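Local coordinates for mandelate racemase/muconate lactonizing protein (Thermobispora bispora, PDB 3VC5), which probably catalyses the magnesium-dependent dehydration of D-glucarate to 5-dehydro-4-deoxy-D-glucarate, as a member of the enolase superfamily, at residues 53-58 and 343-348; 27-32 and 401-406; 219-224 and 254-259. All coordinates share one frame; numbering follows the deposited sequence.

Contact 1 of 3, residues 53-58 and 343-348; sequences RTIVEV and LGISLA
Arg53, on strand 50-60, lays the edge of its guanidinium against the hydroxyl of Ser346, in the first turn of helix 344-355. The single polar bond across the contact runs from Arg53 NH2 to Ser346 OG over 2.9 Å; OG lies in the guanidinium plane, but the N-H...O angle of 140° makes the bond clearly bent. The arginine gets there by folding: bends at chi2 (-66°) and chi3 (-89°) carry the guanidinium round to the serine. Both polar ends have further partners. Arg53 NE forms a salt bridge with Glu69, which also accepts from the backbone N of Leu343 and of Ser346, and Ser346 OG is hydrogen-bonded to His313. This buried network joins strand to helix start, and the side chain of Arg53 lies about 8 Å from that of His338, the predicted proton acceptor.

Beside the polar pair the contact is aliphatic. Ile55 and Ile345 cross obliquely, the gamma-methyl CG2 of Ile55 meeting the delta-methyl CD1 of Ile345 at 3.9 Å. The other branch of Ile55 ends in CD1, which only grazes Leu343 CD1 at 4.5 Å. Leu343 itself holds the N-cap position of the helix.

Strand 50-60 is the middle strand of the three-stranded antiparallel sheet in the N-terminal domain, between strands 25-36 and 65-71. Helix 344-355 of the barrel domain packs against it on the side of Ile55, while Val56 and Val58 pack on helix 123-146.

Contact 2 of 3, residues 27-32 and 401-406; sequences EVRVTP and LDRDAL
Segment 27-32 of strand 25-36 faces the first turn of helix 403-415 at a distance, the nearest alpha carbons, Thr31 CA and Leu406 CA, being 8.1 Å apart, so side chains alone bridge the gap. Thr31 and Leu406 reach toward each other tip to tip. The methyl CG2 of Thr31 meets Leu406 CD1 at 3.9 Å, while its hydroxyl OG1 lies 4.1 Å from the other methyl, CD2 of Leu406. Leu406 holds CG anti to the backbone N (chi1 -179°), which sends its two methyls out to the threonine.

Farther along, two arginines come together. Arg29 NH1 stands 3.6 Å from Arg403 NH1, and the guanidinium planes are turned 83° against each other, which rules out a flat stack. Glu57 of the adjacent strand 50-60 probably accounts for the approach: its OE1 forms a salt bridge with Arg29 NH1 and its OE2 another with Arg403 NH2. Arg29 is also held from within its strand, where NE donates to Glu27 OE1 at 3.1 Å, a nearly straight bond (167°) that is part of a salt bridge; OE1 lies close to the guanidinium plane, while NE meets it from above the carboxylate plane. Replacing Arg29 by a leucine would probably leave Glu27 without this mate and Glu57 with one cation fewer to balance its charge. The helix start is fixed by its N-cap, Asp402, whose OD1 accepts from Ala405 N at 3.0 Å.

The cluster thus alternates in sign, from Glu27 through Arg29 and Glu57 to Arg403. Glu57 takes one arginine on each carboxylate oxygen, which is likely to balance the two positive charges and let the guanidiniums lie this close, so that at this surface the N-terminal sheet is tied to helix 403-415 by charge as well as by the Thr31-Leu406 contact.

Contact 3 of 3, residues 219-224 and 254-259; sequences QEAEAI and RALDGV
Ile224, on helix 217-230, turns its gamma-methyl CG2 into the angle between Leu256 and Val259, two residues of the turn that follows helix 246-255. The closer approach is to Val259, whose CG1 lies 3.7 Å from Ile224 CG2; these two side chains slide past each other in opposite directions. Leu256 instead crosses Ile224 at about a right angle, with its methyl CD2 at 4.1 Å from Ile224 CG2. The torsions account for this double use of one methyl: in Ile224 the CG2 branch is anti to the backbone N while CG1 lies beside it (chi1 -74°), and in Val259 CG1 is the branch anti to the backbone N (chi1 -175°).

The two helices are successive outer helices of the modified TIM barrel, (beta/alpha)7beta, of the enolase superfamily, linked through strand 236-239. Ile224 and Val259 both pack on Leu236 of that strand, so the contact closes over the barrel wall. Farther out, Leu256 CD2 also rests against Ala221 CB at 4.3 Å. Leu256 is the first residue to leave helical geometry, and the chain then turns through Gly258, whose phi is positive (78°), before Val259 N returns a bond to Leu256 O of 2.9 Å.

Overall arrangement
Contacts 1 and 2 are neighbours, their centres 9 Å apart, and both join the N-terminal sheet to later parts of the chain: strands 50-60 and 25-36 lie side by side, with a probable hydrogen bond from Ile55 N to Thr31 O at 2.8 Å. Contact 3 lies on the opposite side of the chain's centre, its own centre 36 Å from that of contact 1 and 44 Å from that of contact 2. Contacts 1 and 3 each come near a different part of the active site: Arg53 lies about 8 Å from His338, and Ile224, on the outer side of the barrel wall, about 9 Å from Asp239 (between side chains), a magnesium-binding residue, although no metal is bound to this chain here. Contact 2 is remote from these sites.

Contact 1 of 3, residues 53-58 and 343-348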
ATOM      1  N   ARG A  53      22.702  17.794   3.786  1.00 22.63           N
ATOM      2  CA  ARG A  53      21.304  17.521   3.428  1.00 21.11           C
ATOM      3  C   ARG A  53      20.928  18.457   2.298  1.00 21.04           C
ATOM      4  O   ARG A  53      21.629  19.459   2.050  1.00 22.85           O
ATOM      5  CB  ARG A  53      20.328  17.742   4.605  1.00 23.55           C
ATOM      6  CG  ARG A  53      20.542  16.827   5.810  1.00 26.57           C
ATOM      7  CD  ARG A  53      20.258  15.364   5.521  1.00 22.89           C
ATOM      8  NE  ARG A  53      18.858  14.986   5.758  1.00 20.80           N
ATOM      9  CZ  ARG A  53      18.409  13.739   5.598  1.00 20.86           C
ATOM     10  NH1 ARG A  53      19.260  12.795   5.203  1.00 22.25           N
ATOM     11  NH2 ARG A  53      17.119  13.434   5.799  1.00 21.98           N
ATOM     12  N   THR A  54      19.793  18.173   1.665  1.00 21.35           N
ATOM     13  CA  THR A  54      19.241  19.078   0.669  1.00 20.93           C
ATOM     14  C   THR A  54      17.826  19.386   1.120  1.00 24.64           C
ATOM     15  O   THR A  54      17.021  18.472   1.423  1.00 23.19           O
ATOM     16  CB  THR A  54      19.183  18.421  -0.737  1.00 21.61           C
ATOM     17  OG1 THR A  54      20.500  18.049  -1.127  1.00 23.05           O
ATOM     18  CG2 THR A  54      18.622  19.413  -1.763  1.00 23.52           C
ATOM     19  N   ILE A  55      17.552  20.673   1.258  1.00 23.20           N
ATOM     20  CA  ILE A  55      16.212  21.124   1.575  1.00 22.09           C
ATOM     21  C   ILE A  55      15.465  21.499   0.300  1.00 21.99           C
ATOM     22  O   ILE A  55      15.985  22.214  -0.558  1.00 24.58           O
ATOM     23  CB  ILE A  55      16.266  22.336   2.529  1.00 22.58           C
ATOM     24  CG1 ILE A  55      17.140  21.973   3.737  1.00 22.40           C
ATOM     25  CG2 ILE A  55      14.863  22.799   2.903  1.00 23.69           C
ATOM     26  CD1 ILE A  55      16.720  20.779   4.530  1.00 22.87           C
ATOM     27  N   VAL A  56      14.236  21.017   0.191  1.00 21.58           N
ATOM     28  CA  VAL A  56      13.408  21.351  -0.959  1.00 22.15           C
ATOM     29  C   VAL A  56      12.164  22.117  -0.530  1.00 21.67           C
ATOM     30  O   VAL A  56      11.504  21.749   0.440  1.00 22.88           O
ATOM     31  CB  VAL A  56      12.961  20.034  -1.690  1.00 24.45           C
ATOM     32  CG1 VAL A  56      11.882  20.311  -2.735  1.00 30.44           C
ATOM     33  CG2 VAL A  56      14.177  19.353  -2.298  1.00 24.56           C
ATOM     34  N   GLU A  57      11.834  23.186  -1.261  1.00 22.85           N
ATOM     35  CA  GLU A  57      10.607  23.907  -0.983  1.00 24.28           C
ATOM     36  C   GLU A  57       9.809  24.049  -2.261  1.00 23.83           C
ATOM     37  O   GLU A  57      10.288  24.672  -3.227  1.00 26.33           O
ATOM     38  CB  GLU A  57      10.902  25.297  -0.371  1.00 24.54           C
ATOM     39  CG  GLU A  57       9.610  26.031   0.034  1.00 27.66           C
ATOM     40  CD  GLU A  57       9.851  27.372   0.705  1.00 28.23           C
ATOM     41  OE1 GLU A  57      10.851  28.063   0.362  1.00 29.68           O
ATOM     42  OE2 GLU A  57       9.021  27.744   1.575  1.00 33.40           O
ATOM     43  N   VAL A  58       8.608  23.463  -2.277  1.00 24.26           N
ATOM     44  CA  VAL A  58       7.737  23.501  -3.440  1.00 24.68           C
ATOM     45  C   VAL A  58       6.762  24.636  -3.222  1.00 25.11           C
ATOM     46  O   VAL A  58       6.204  24.767  -2.132  1.00 26.78           O
ATOM     47  CB  VAL A  58       6.960  22.137  -3.618  1.00 24.48           C
ATOM     48  CG1 VAL A  58       5.899  22.268  -4.731  1.00 24.77           C
ATOM     49  CG2 VAL A  58       7.951  21.004  -3.937  1.00 27.76           C
ATOM     50  N   LEU A 343      17.242  16.733   9.856  1.00 18.51           N
ATOM     51  CA  LEU A 343      16.690  17.919  10.502  1.00 19.38           C
ATOM     52  C   LEU A 343      15.176  17.776  10.725  1.00 22.21           C
ATOM     53  O   LEU A 343      14.622  16.651  10.691  1.00 22.22           O
ATOM     54  CB  LEU A 343      17.044  19.151   9.653  1.00 19.79           C
ATOM     55  CG  LEU A 343      18.541  19.324   9.415  1.00 20.55           C
ATOM     56  CD1 LEU A 343      18.747  20.547   8.518  1.00 23.12           C
ATOM     57  CD2 LEU A 343      19.281  19.501  10.748  1.00 24.37           C
ATOM     58  N   GLY A 344      14.502  18.888  11.007  1.00 20.88           N
ATOM     59  CA  GLY A 344      13.130  18.825  11.478  1.00 22.07           C
ATOM     60  C   GLY A 344      12.082  18.546  10.398  1.00 21.35           C
ATOM     61  O   GLY A 344      10.977  18.112  10.702  1.00 23.22           O
ATOM     62  N   ILE A 345      12.414  18.806   9.135  1.00 22.34           N
ATOM     63  CA  ILE A 345      11.475  18.474   8.053  1.00 22.61           C
ATOM     64  C   ILE A 345      11.376  16.951   7.982  1.00 23.37           C
ATOM     65  O   ILE A 345      10.275  16.381   8.006  1.00 22.62           O
ATOM     66  CB  ILE A 345      11.924  19.075   6.721  1.00 23.03           C
ATOM     67  CG1 ILE A 345      11.831  20.608   6.801  1.00 23.64           C
ATOM     68  CG2 ILE A 345      11.083  18.478   5.538  1.00 21.66           C
ATOM     69  CD1 ILE A 345      12.697  21.298   5.726  1.00 23.99           C
ATOM     70  N   SER A 346      12.531  16.294   7.962  1.00 20.45           N
ATOM     71  CA  SER A 346      12.577  14.812   7.999  1.00 22.44           C
ATOM     72  C   SER A 346      11.916  14.301   9.284  1.00 21.86           C
ATOM     73  O   SER A 346      11.150  13.347   9.239  1.00 21.61           O
ATOM     74  CB  SER A 346      14.008  14.291   7.922  1.00 22.56           C
ATOM     75  OG  SER A 346      14.439  14.386   6.582  1.00 21.90           O
ATOM     76  N   LEU A 347      12.185  14.941  10.425  1.00 20.71           N
ATOM     77  CA  LEU A 347      11.572  14.457  11.690  1.00 22.00           C
ATOM     78  C   LEU A 347      10.048  14.568  11.634  1.00 17.83           C
ATOM     79  O   LEU A 347       9.336  13.628  12.052  1.00 21.23           O
ATOM     80  CB  LEU A 347      12.074  15.221  12.922  1.00 21.31           C
ATOM     81  CG  LEU A 347      11.600  14.650  14.277  1.00 21.15           C
ATOM     82  CD1 LEU A 347      12.009  13.210  14.500  1.00 23.58           C
ATOM     83  CD2 LEU A 347      12.131  15.518  15.413  1.00 21.86           C
ATOM     84  N   ALA A 348       9.528  15.662  11.061  1.00 21.28           N
ATOM     85  CA  ALA A 348       8.060  15.828  10.957  1.00 21.99           C
ATOM     86  C   ALA A 348       7.519  14.711  10.043  1.00 21.60           C
ATOM     87  O   ALA A 348       6.525  14.058  10.363  1.00 22.12           O
ATOM     88  CB  ALA A 348       7.707  17.173  10.387  1.00 22.81           C
TER

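Contact 2 of 3, residues 27-32 and 401-406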
ATOM      1  N   GLU A  27       7.221  26.837  -8.683  1.00 32.04           N
ATOM      2  CA  GLU A  27       8.682  26.799  -8.570  1.00 32.12           C
ATOM      3  C   GLU A  27       9.091  25.811  -7.480  1.00 28.37           C
ATOM      4  O   GLU A  27       8.294  25.488  -6.580  1.00 29.67           O
ATOM      5  CB  GLU A  27       9.296  28.197  -8.341  1.00 39.67           C
ATOM      6  CG  GLU A  27       9.240  28.671  -6.917  1.00 42.66           C
ATOM      7  CD  GLU A  27       9.840  30.064  -6.702  1.00 47.22           C
ATOM      8  OE1 GLU A  27      11.070  30.193  -6.478  1.00 48.47           O
ATOM      9  OE2 GLU A  27       9.065  31.035  -6.731  1.00 52.24           O
ATOM     10  N   VAL A  28      10.323  25.318  -7.570  1.00 28.43           N
ATOM     11  CA  VAL A  28      10.828  24.364  -6.587  1.00 26.22           C
ATOM     12  C   VAL A  28      12.227  24.841  -6.228  1.00 25.78           C
ATOM     13  O   VAL A  28      13.107  24.933  -7.096  1.00 32.93           O
ATOM     14  CB  VAL A  28      10.864  22.919  -7.133  1.00 25.40           C
ATOM     15  CG1 VAL A  28      11.358  21.964  -6.029  1.00 27.58           C
ATOM     16  CG2 VAL A  28       9.462  22.499  -7.607  1.00 27.16           C
ATOM     17  N   ARG A  29      12.401  25.229  -4.966  1.00 24.01           N
ATOM     18  CA  ARG A  29      13.666  25.771  -4.501  1.00 23.54           C
ATOM     19  C   ARG A  29      14.462  24.646  -3.884  1.00 22.61           C
ATOM     20  O   ARG A  29      13.932  23.890  -3.070  1.00 29.28           O
ATOM     21  CB  ARG A  29      13.384  26.838  -3.445  1.00 25.09           C
ATOM     22  CG  ARG A  29      12.478  27.942  -3.978  1.00 26.14           C
ATOM     23  CD  ARG A  29      11.912  28.809  -2.815  1.00 28.25           C
ATOM     24  NE  ARG A  29      11.056  29.873  -3.348  1.00 30.93           N
ATOM     25  CZ  ARG A  29      10.167  30.562  -2.636  1.00 35.59           C
ATOM     26  NH1 ARG A  29       9.957  30.273  -1.350  1.00 35.89           N
ATOM     27  NH2 ARG A  29       9.456  31.525  -3.225  1.00 36.00           N
ATOM     28  N   VAL A  30      15.719  24.523  -4.287  1.00 24.87           N
ATOM     29  CA  VAL A  30      16.569  23.446  -3.809  1.00 21.50           C
ATOM     30  C   VAL A  30      17.796  24.047  -3.150  1.00 23.49           C
ATOM     31  O   VAL A  30      18.529  24.794  -3.787  1.00 25.62           O
ATOM     32  CB  VAL A  30      17.002  22.512  -4.977  1.00 21.77           C
ATOM     33  CG1 VAL A  30      17.959  21.427  -4.430  1.00 24.06           C
ATOM     34  CG2 VAL A  30      15.779  21.888  -5.659  1.00 24.99           C
ATOM     35  N   THR A  31      17.999  23.730  -1.864  1.00 23.06           N
ATOM     36  CA  THR A  31      19.061  24.334  -1.060  1.00 23.98           C
ATOM     37  C   THR A  31      19.910  23.312  -0.315  1.00 23.83           C
ATOM     38  O   THR A  31      19.432  22.691   0.644  1.00 24.10           O
ATOM     39  CB  THR A  31      18.455  25.313  -0.026  1.00 22.83           C
ATOM     40  OG1 THR A  31      17.558  26.204  -0.709  1.00 25.42           O
ATOM     41  CG2 THR A  31      19.565  26.139   0.678  1.00 24.67           C
ATOM     42  N   PRO A  32      21.177  23.137  -0.739  1.00 23.77           N
ATOM     43  CA  PRO A  32      22.015  22.217   0.034  1.00 23.44           C
ATOM     44  C   PRO A  32      22.432  22.893   1.334  1.00 23.54           C
ATOM     45  O   PRO A  32      22.669  24.114   1.362  1.00 24.24           O
ATOM     46  CB  PRO A  32      23.210  21.967  -0.894  1.00 23.61           C
ATOM     47  CG  PRO A  32      23.323  23.282  -1.722  1.00 22.80           C
ATOM     48  CD  PRO A  32      21.894  23.763  -1.875  1.00 24.74           C
ATOM     49  N   LEU A 401       9.343  26.747   7.898  1.00 28.17           N
ATOM     50  CA  LEU A 401      10.710  27.054   7.517  1.00 28.40           C
ATOM     51  C   LEU A 401      11.190  28.366   8.170  1.00 26.60           C
ATOM     52  O   LEU A 401      10.488  29.378   8.167  1.00 28.42           O
ATOM     53  CB  LEU A 401      10.793  27.187   5.997  1.00 28.14           C
ATOM     54  CG  LEU A 401      12.204  27.356   5.439  1.00 28.83           C
ATOM     55  CD1 LEU A 401      13.080  26.141   5.803  1.00 26.79           C
ATOM     56  CD2 LEU A 401      12.142  27.587   3.930  1.00 28.65           C
ATOM     57  N   ASP A 402      12.374  28.324   8.763  1.00 24.22           N
ATOM     58  CA  ASP A 402      13.036  29.520   9.273  1.00 24.39           C
ATOM     59  C   ASP A 402      14.058  29.892   8.211  1.00 24.28           C
ATOM     60  O   ASP A 402      15.118  29.240   8.078  1.00 25.49           O
ATOM     61  CB  ASP A 402      13.741  29.195  10.591  1.00 28.64           C
ATOM     62  CG  ASP A 402      14.455  30.396  11.192  1.00 32.83           C
ATOM     63  OD1 ASP A 402      14.988  31.248  10.450  1.00 31.88           O
ATOM     64  OD2 ASP A 402      14.497  30.473  12.430  1.00 45.77           O
ATOM     65  N   ARG A 403      13.740  30.913   7.415  1.00 24.20           N
ATOM     66  CA  ARG A 403      14.579  31.190   6.242  1.00 25.36           C
ATOM     67  C   ARG A 403      15.978  31.685   6.596  1.00 22.90           C
ATOM     68  O   ARG A 403      16.932  31.429   5.879  1.00 23.86           O
ATOM     69  CB  ARG A 403      13.867  32.172   5.289  1.00 24.45           C
ATOM     70  CG  ARG A 403      12.567  31.607   4.691  1.00 24.04           C
ATOM     71  CD  ARG A 403      11.873  32.557   3.712  1.00 26.86           C
ATOM     72  NE  ARG A 403      10.584  31.958   3.381  1.00 28.80           N
ATOM     73  CZ  ARG A 403      10.446  30.926   2.547  1.00 27.69           C
ATOM     74  NH1 ARG A 403      11.510  30.447   1.906  1.00 29.03           N
ATOM     75  NH2 ARG A 403       9.248  30.388   2.342  1.00 34.84           N
ATOM     76  N   ASP A 404      16.110  32.412   7.700  1.00 24.90           N
ATOM     77  CA  ASP A 404      17.446  32.792   8.160  1.00 22.68           C
ATOM     78  C   ASP A 404      18.258  31.534   8.520  1.00 22.88           C
ATOM     79  O   ASP A 404      19.462  31.434   8.184  1.00 24.47           O
ATOM     80  CB  ASP A 404      17.352  33.702   9.396  1.00 23.71           C
ATOM     81  CG  ASP A 404      16.982  35.136   9.051  1.00 26.72           C
ATOM     82  OD1 ASP A 404      16.787  35.442   7.851  1.00 26.29           O
ATOM     83  OD2 ASP A 404      16.887  35.971   9.997  1.00 25.58           O
ATOM     84  N   ALA A 405      17.627  30.595   9.230  1.00 24.27           N
ATOM     85  CA  ALA A 405      18.351  29.385   9.651  1.00 22.18           C
ATOM     86  C   ALA A 405      18.799  28.588   8.415  1.00 22.53           C
ATOM     87  O   ALA A 405      19.905  28.014   8.387  1.00 23.76           O
ATOM     88  CB  ALA A 405      17.485  28.511  10.565  1.00 24.26           C
ATOM     89  N   LEU A 406      17.928  28.557   7.409  1.00 21.12           N
ATOM     90  CA  LEU A 406      18.268  27.893   6.119  1.00 19.85           C
ATOM     91  C   LEU A 406      19.478  28.605   5.506  1.00 24.84           C
ATOM     92  O   LEU A 406      20.420  27.960   5.046  1.00 22.64           O
ATOM     93  CB  LEU A 406      17.080  27.951   5.146  1.00 22.67           C
ATOM     94  CG  LEU A 406      17.337  27.262   3.800  1.00 22.37           C
ATOM     95  CD1 LEU A 406      17.573  25.751   3.953  1.00 23.77           C
ATOM     96  CD2 LEU A 406      16.121  27.542   2.928  1.00 26.01           C
TER

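Contact 3 of 3, residues 219-224 and 254-259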
ATOM      1  N   GLN A 219      33.226  -7.042  23.127  1.00 34.00           N
ATOM      2  CA  GLN A 219      33.172  -5.765  23.839  1.00 35.54           C
ATOM      3  C   GLN A 219      31.814  -5.065  23.660  1.00 36.35           C
ATOM      4  O   GLN A 219      31.325  -4.363  24.562  1.00 35.86           O
ATOM      5  CB  GLN A 219      34.310  -4.857  23.373  1.00 35.83           C
ATOM      6  CG  GLN A 219      35.691  -5.316  23.806  1.00 35.25           C
ATOM      7  CD  GLN A 219      36.804  -4.441  23.245  1.00 40.03           C
ATOM      8  OE1 GLN A 219      36.674  -3.215  23.169  1.00 40.13           O
ATOM      9  NE2 GLN A 219      37.908  -5.062  22.864  1.00 44.32           N
ATOM     10  N   GLU A 220      31.214  -5.242  22.487  1.00 31.39           N
ATOM     11  CA  GLU A 220      29.924  -4.636  22.201  1.00 30.31           C
ATOM     12  C   GLU A 220      28.830  -5.398  22.912  1.00 32.14           C
ATOM     13  O   GLU A 220      27.879  -4.796  23.411  1.00 33.12           O
ATOM     14  CB  GLU A 220      29.709  -4.555  20.687  1.00 28.91           C
ATOM     15  CG  GLU A 220      30.841  -3.736  20.028  1.00 28.04           C
ATOM     16  CD  GLU A 220      30.606  -3.381  18.560  1.00 30.95           C
ATOM     17  OE1 GLU A 220      29.871  -4.128  17.870  1.00 29.66           O
ATOM     18  OE2 GLU A 220      31.229  -2.386  18.092  1.00 29.31           O
ATOM     19  N   ALA A 221      28.971  -6.721  22.985  1.00 31.55           N
ATOM     20  CA  ALA A 221      28.060  -7.518  23.807  1.00 33.68           C
ATOM     21  C   ALA A 221      28.123  -7.070  25.278  1.00 34.71           C
ATOM     22  O   ALA A 221      27.091  -6.986  25.950  1.00 35.08           O
ATOM     23  CB  ALA A 221      28.352  -9.010  23.669  1.00 35.87           C
ATOM     24  N   GLU A 222      29.330  -6.793  25.770  1.00 33.81           N
ATOM     25  CA  GLU A 222      29.510  -6.314  27.137  1.00 36.18           C
ATOM     26  C   GLU A 222      28.748  -5.008  27.373  1.00 37.57           C
ATOM     27  O   GLU A 222      28.114  -4.835  28.428  1.00 35.13           O
ATOM     28  CB  GLU A 222      30.988  -6.064  27.438  1.00 44.84           C
ATOM     29  CG  GLU A 222      31.826  -7.285  27.699  1.00 63.40           C
ATOM     30  CD  GLU A 222      33.222  -6.896  28.134  1.00 86.54           C
ATOM     31  OE1 GLU A 222      33.343  -5.948  28.942  1.00 87.87           O
ATOM     32  OE2 GLU A 222      34.195  -7.526  27.666  1.00 91.08           O
ATOM     33  N   ALA A 223      28.833  -4.086  26.401  1.00 34.34           N
ATOM     34  CA  ALA A 223      28.126  -2.804  26.482  1.00 33.44           C
ATOM     35  C   ALA A 223      26.612  -3.025  26.518  1.00 33.91           C
ATOM     36  O   ALA A 223      25.884  -2.384  27.286  1.00 33.27           O
ATOM     37  CB  ALA A 223      28.485  -1.934  25.307  1.00 31.96           C
ATOM     38  N   ILE A 224      26.126  -3.912  25.655  1.00 31.12           N
ATOM     39  CA  ILE A 224      24.705  -4.266  25.683  1.00 30.81           C
ATOM     40  C   ILE A 224      24.294  -4.802  27.058  1.00 32.43           C
ATOM     41  O   ILE A 224      23.261  -4.415  27.608  1.00 34.68           O
ATOM     42  CB  ILE A 224      24.353  -5.308  24.591  1.00 30.38           C
ATOM     43  CG1 ILE A 224      24.339  -4.643  23.210  1.00 29.65           C
ATOM     44  CG2 ILE A 224      23.009  -5.967  24.891  1.00 32.33           C
ATOM     45  CD1 ILE A 224      23.273  -3.544  23.051  1.00 30.28           C
ATOM     46  N   ARG A 254      23.288 -15.877  20.212  1.00 39.61           N
ATOM     47  CA  ARG A 254      23.047 -16.848  21.280  1.00 41.14           C
ATOM     48  C   ARG A 254      23.484 -16.317  22.644  1.00 37.44           C
ATOM     49  O   ARG A 254      22.778 -16.489  23.643  1.00 42.69           O
ATOM     50  CB  ARG A 254      23.728 -18.174  20.965  1.00 42.55           C
ATOM     51  CG  ARG A 254      23.019 -18.947  19.866  1.00 45.56           C
ATOM     52  CD  ARG A 254      23.774 -20.191  19.477  1.00 49.17           C
ATOM     53  NE  ARG A 254      23.096 -20.877  18.382  1.00 60.17           N
ATOM     54  CZ  ARG A 254      23.419 -22.090  17.943  1.00 70.88           C
ATOM     55  NH1 ARG A 254      24.415 -22.759  18.512  1.00 73.06           N
ATOM     56  NH2 ARG A 254      22.744 -22.634  16.938  1.00 70.14           N
ATOM     57  N   ALA A 255      24.635 -15.654  22.689  1.00 36.65           N
ATOM     58  CA  ALA A 255      25.081 -15.057  23.948  1.00 40.24           C
ATOM     59  C   ALA A 255      24.108 -14.000  24.473  1.00 39.15           C
ATOM     60  O   ALA A 255      24.015 -13.807  25.685  1.00 43.91           O
ATOM     61  CB  ALA A 255      26.488 -14.472  23.813  1.00 42.27           C
ATOM     62  N   LEU A 256      23.381 -13.328  23.579  1.00 38.11           N
ATOM     63  CA  LEU A 256      22.457 -12.258  23.980  1.00 33.09           C
ATOM     64  C   LEU A 256      20.984 -12.732  24.061  1.00 38.60           C
ATOM     65  O   LEU A 256      20.047 -11.924  23.976  1.00 40.17           O
ATOM     66  CB  LEU A 256      22.606 -11.050  23.041  1.00 38.19           C
ATOM     67  CG  LEU A 256      23.983 -10.393  23.152  1.00 34.06           C
ATOM     68  CD1 LEU A 256      24.084  -9.284  22.128  1.00 39.35           C
ATOM     69  CD2 LEU A 256      24.218  -9.848  24.570  1.00 38.21           C
ATOM     70  N   ASP A 257      20.781 -14.037  24.234  1.00 33.93           N
ATOM     71  CA  ASP A 257      19.441 -14.616  24.300  1.00 37.80           C
ATOM     72  C   ASP A 257      18.635 -13.874  25.367  1.00 40.30           C
ATOM     73  O   ASP A 257      19.103 -13.722  26.484  1.00 45.38           O
ATOM     74  CB  ASP A 257      19.539 -16.111  24.666  1.00 39.01           C
ATOM     75  CG  ASP A 257      18.204 -16.855  24.552  1.00 43.76           C
ATOM     76  OD1 ASP A 257      17.128 -16.229  24.418  1.00 46.23           O
ATOM     77  OD2 ASP A 257      18.235 -18.099  24.606  1.00 54.41           O
ATOM     78  N   GLY A 258      17.434 -13.412  25.012  1.00 38.42           N
ATOM     79  CA  GLY A 258      16.545 -12.760  25.968  1.00 38.50           C
ATOM     80  C   GLY A 258      16.907 -11.316  26.293  1.00 40.33           C
ATOM     81  O   GLY A 258      16.266 -10.693  27.142  1.00 45.63           O
ATOM     82  N   VAL A 259      17.922 -10.774  25.620  1.00 39.35           N
ATOM     83  CA  VAL A 259      18.389  -9.406  25.901  1.00 39.72           C
ATOM     84  C   VAL A 259      17.999  -8.388  24.812  1.00 38.66           C
ATOM     85  O   VAL A 259      17.727  -7.225  25.126  1.00 38.13           O
ATOM     86  CB  VAL A 259      19.922  -9.366  26.166  1.00 35.53           C
ATOM     87  CG1 VAL A 259      20.367  -7.976  26.579  1.00 42.58           C
ATOM     88  CG2 VAL A 259      20.315 -10.378  27.241  1.00 40.39           C
TER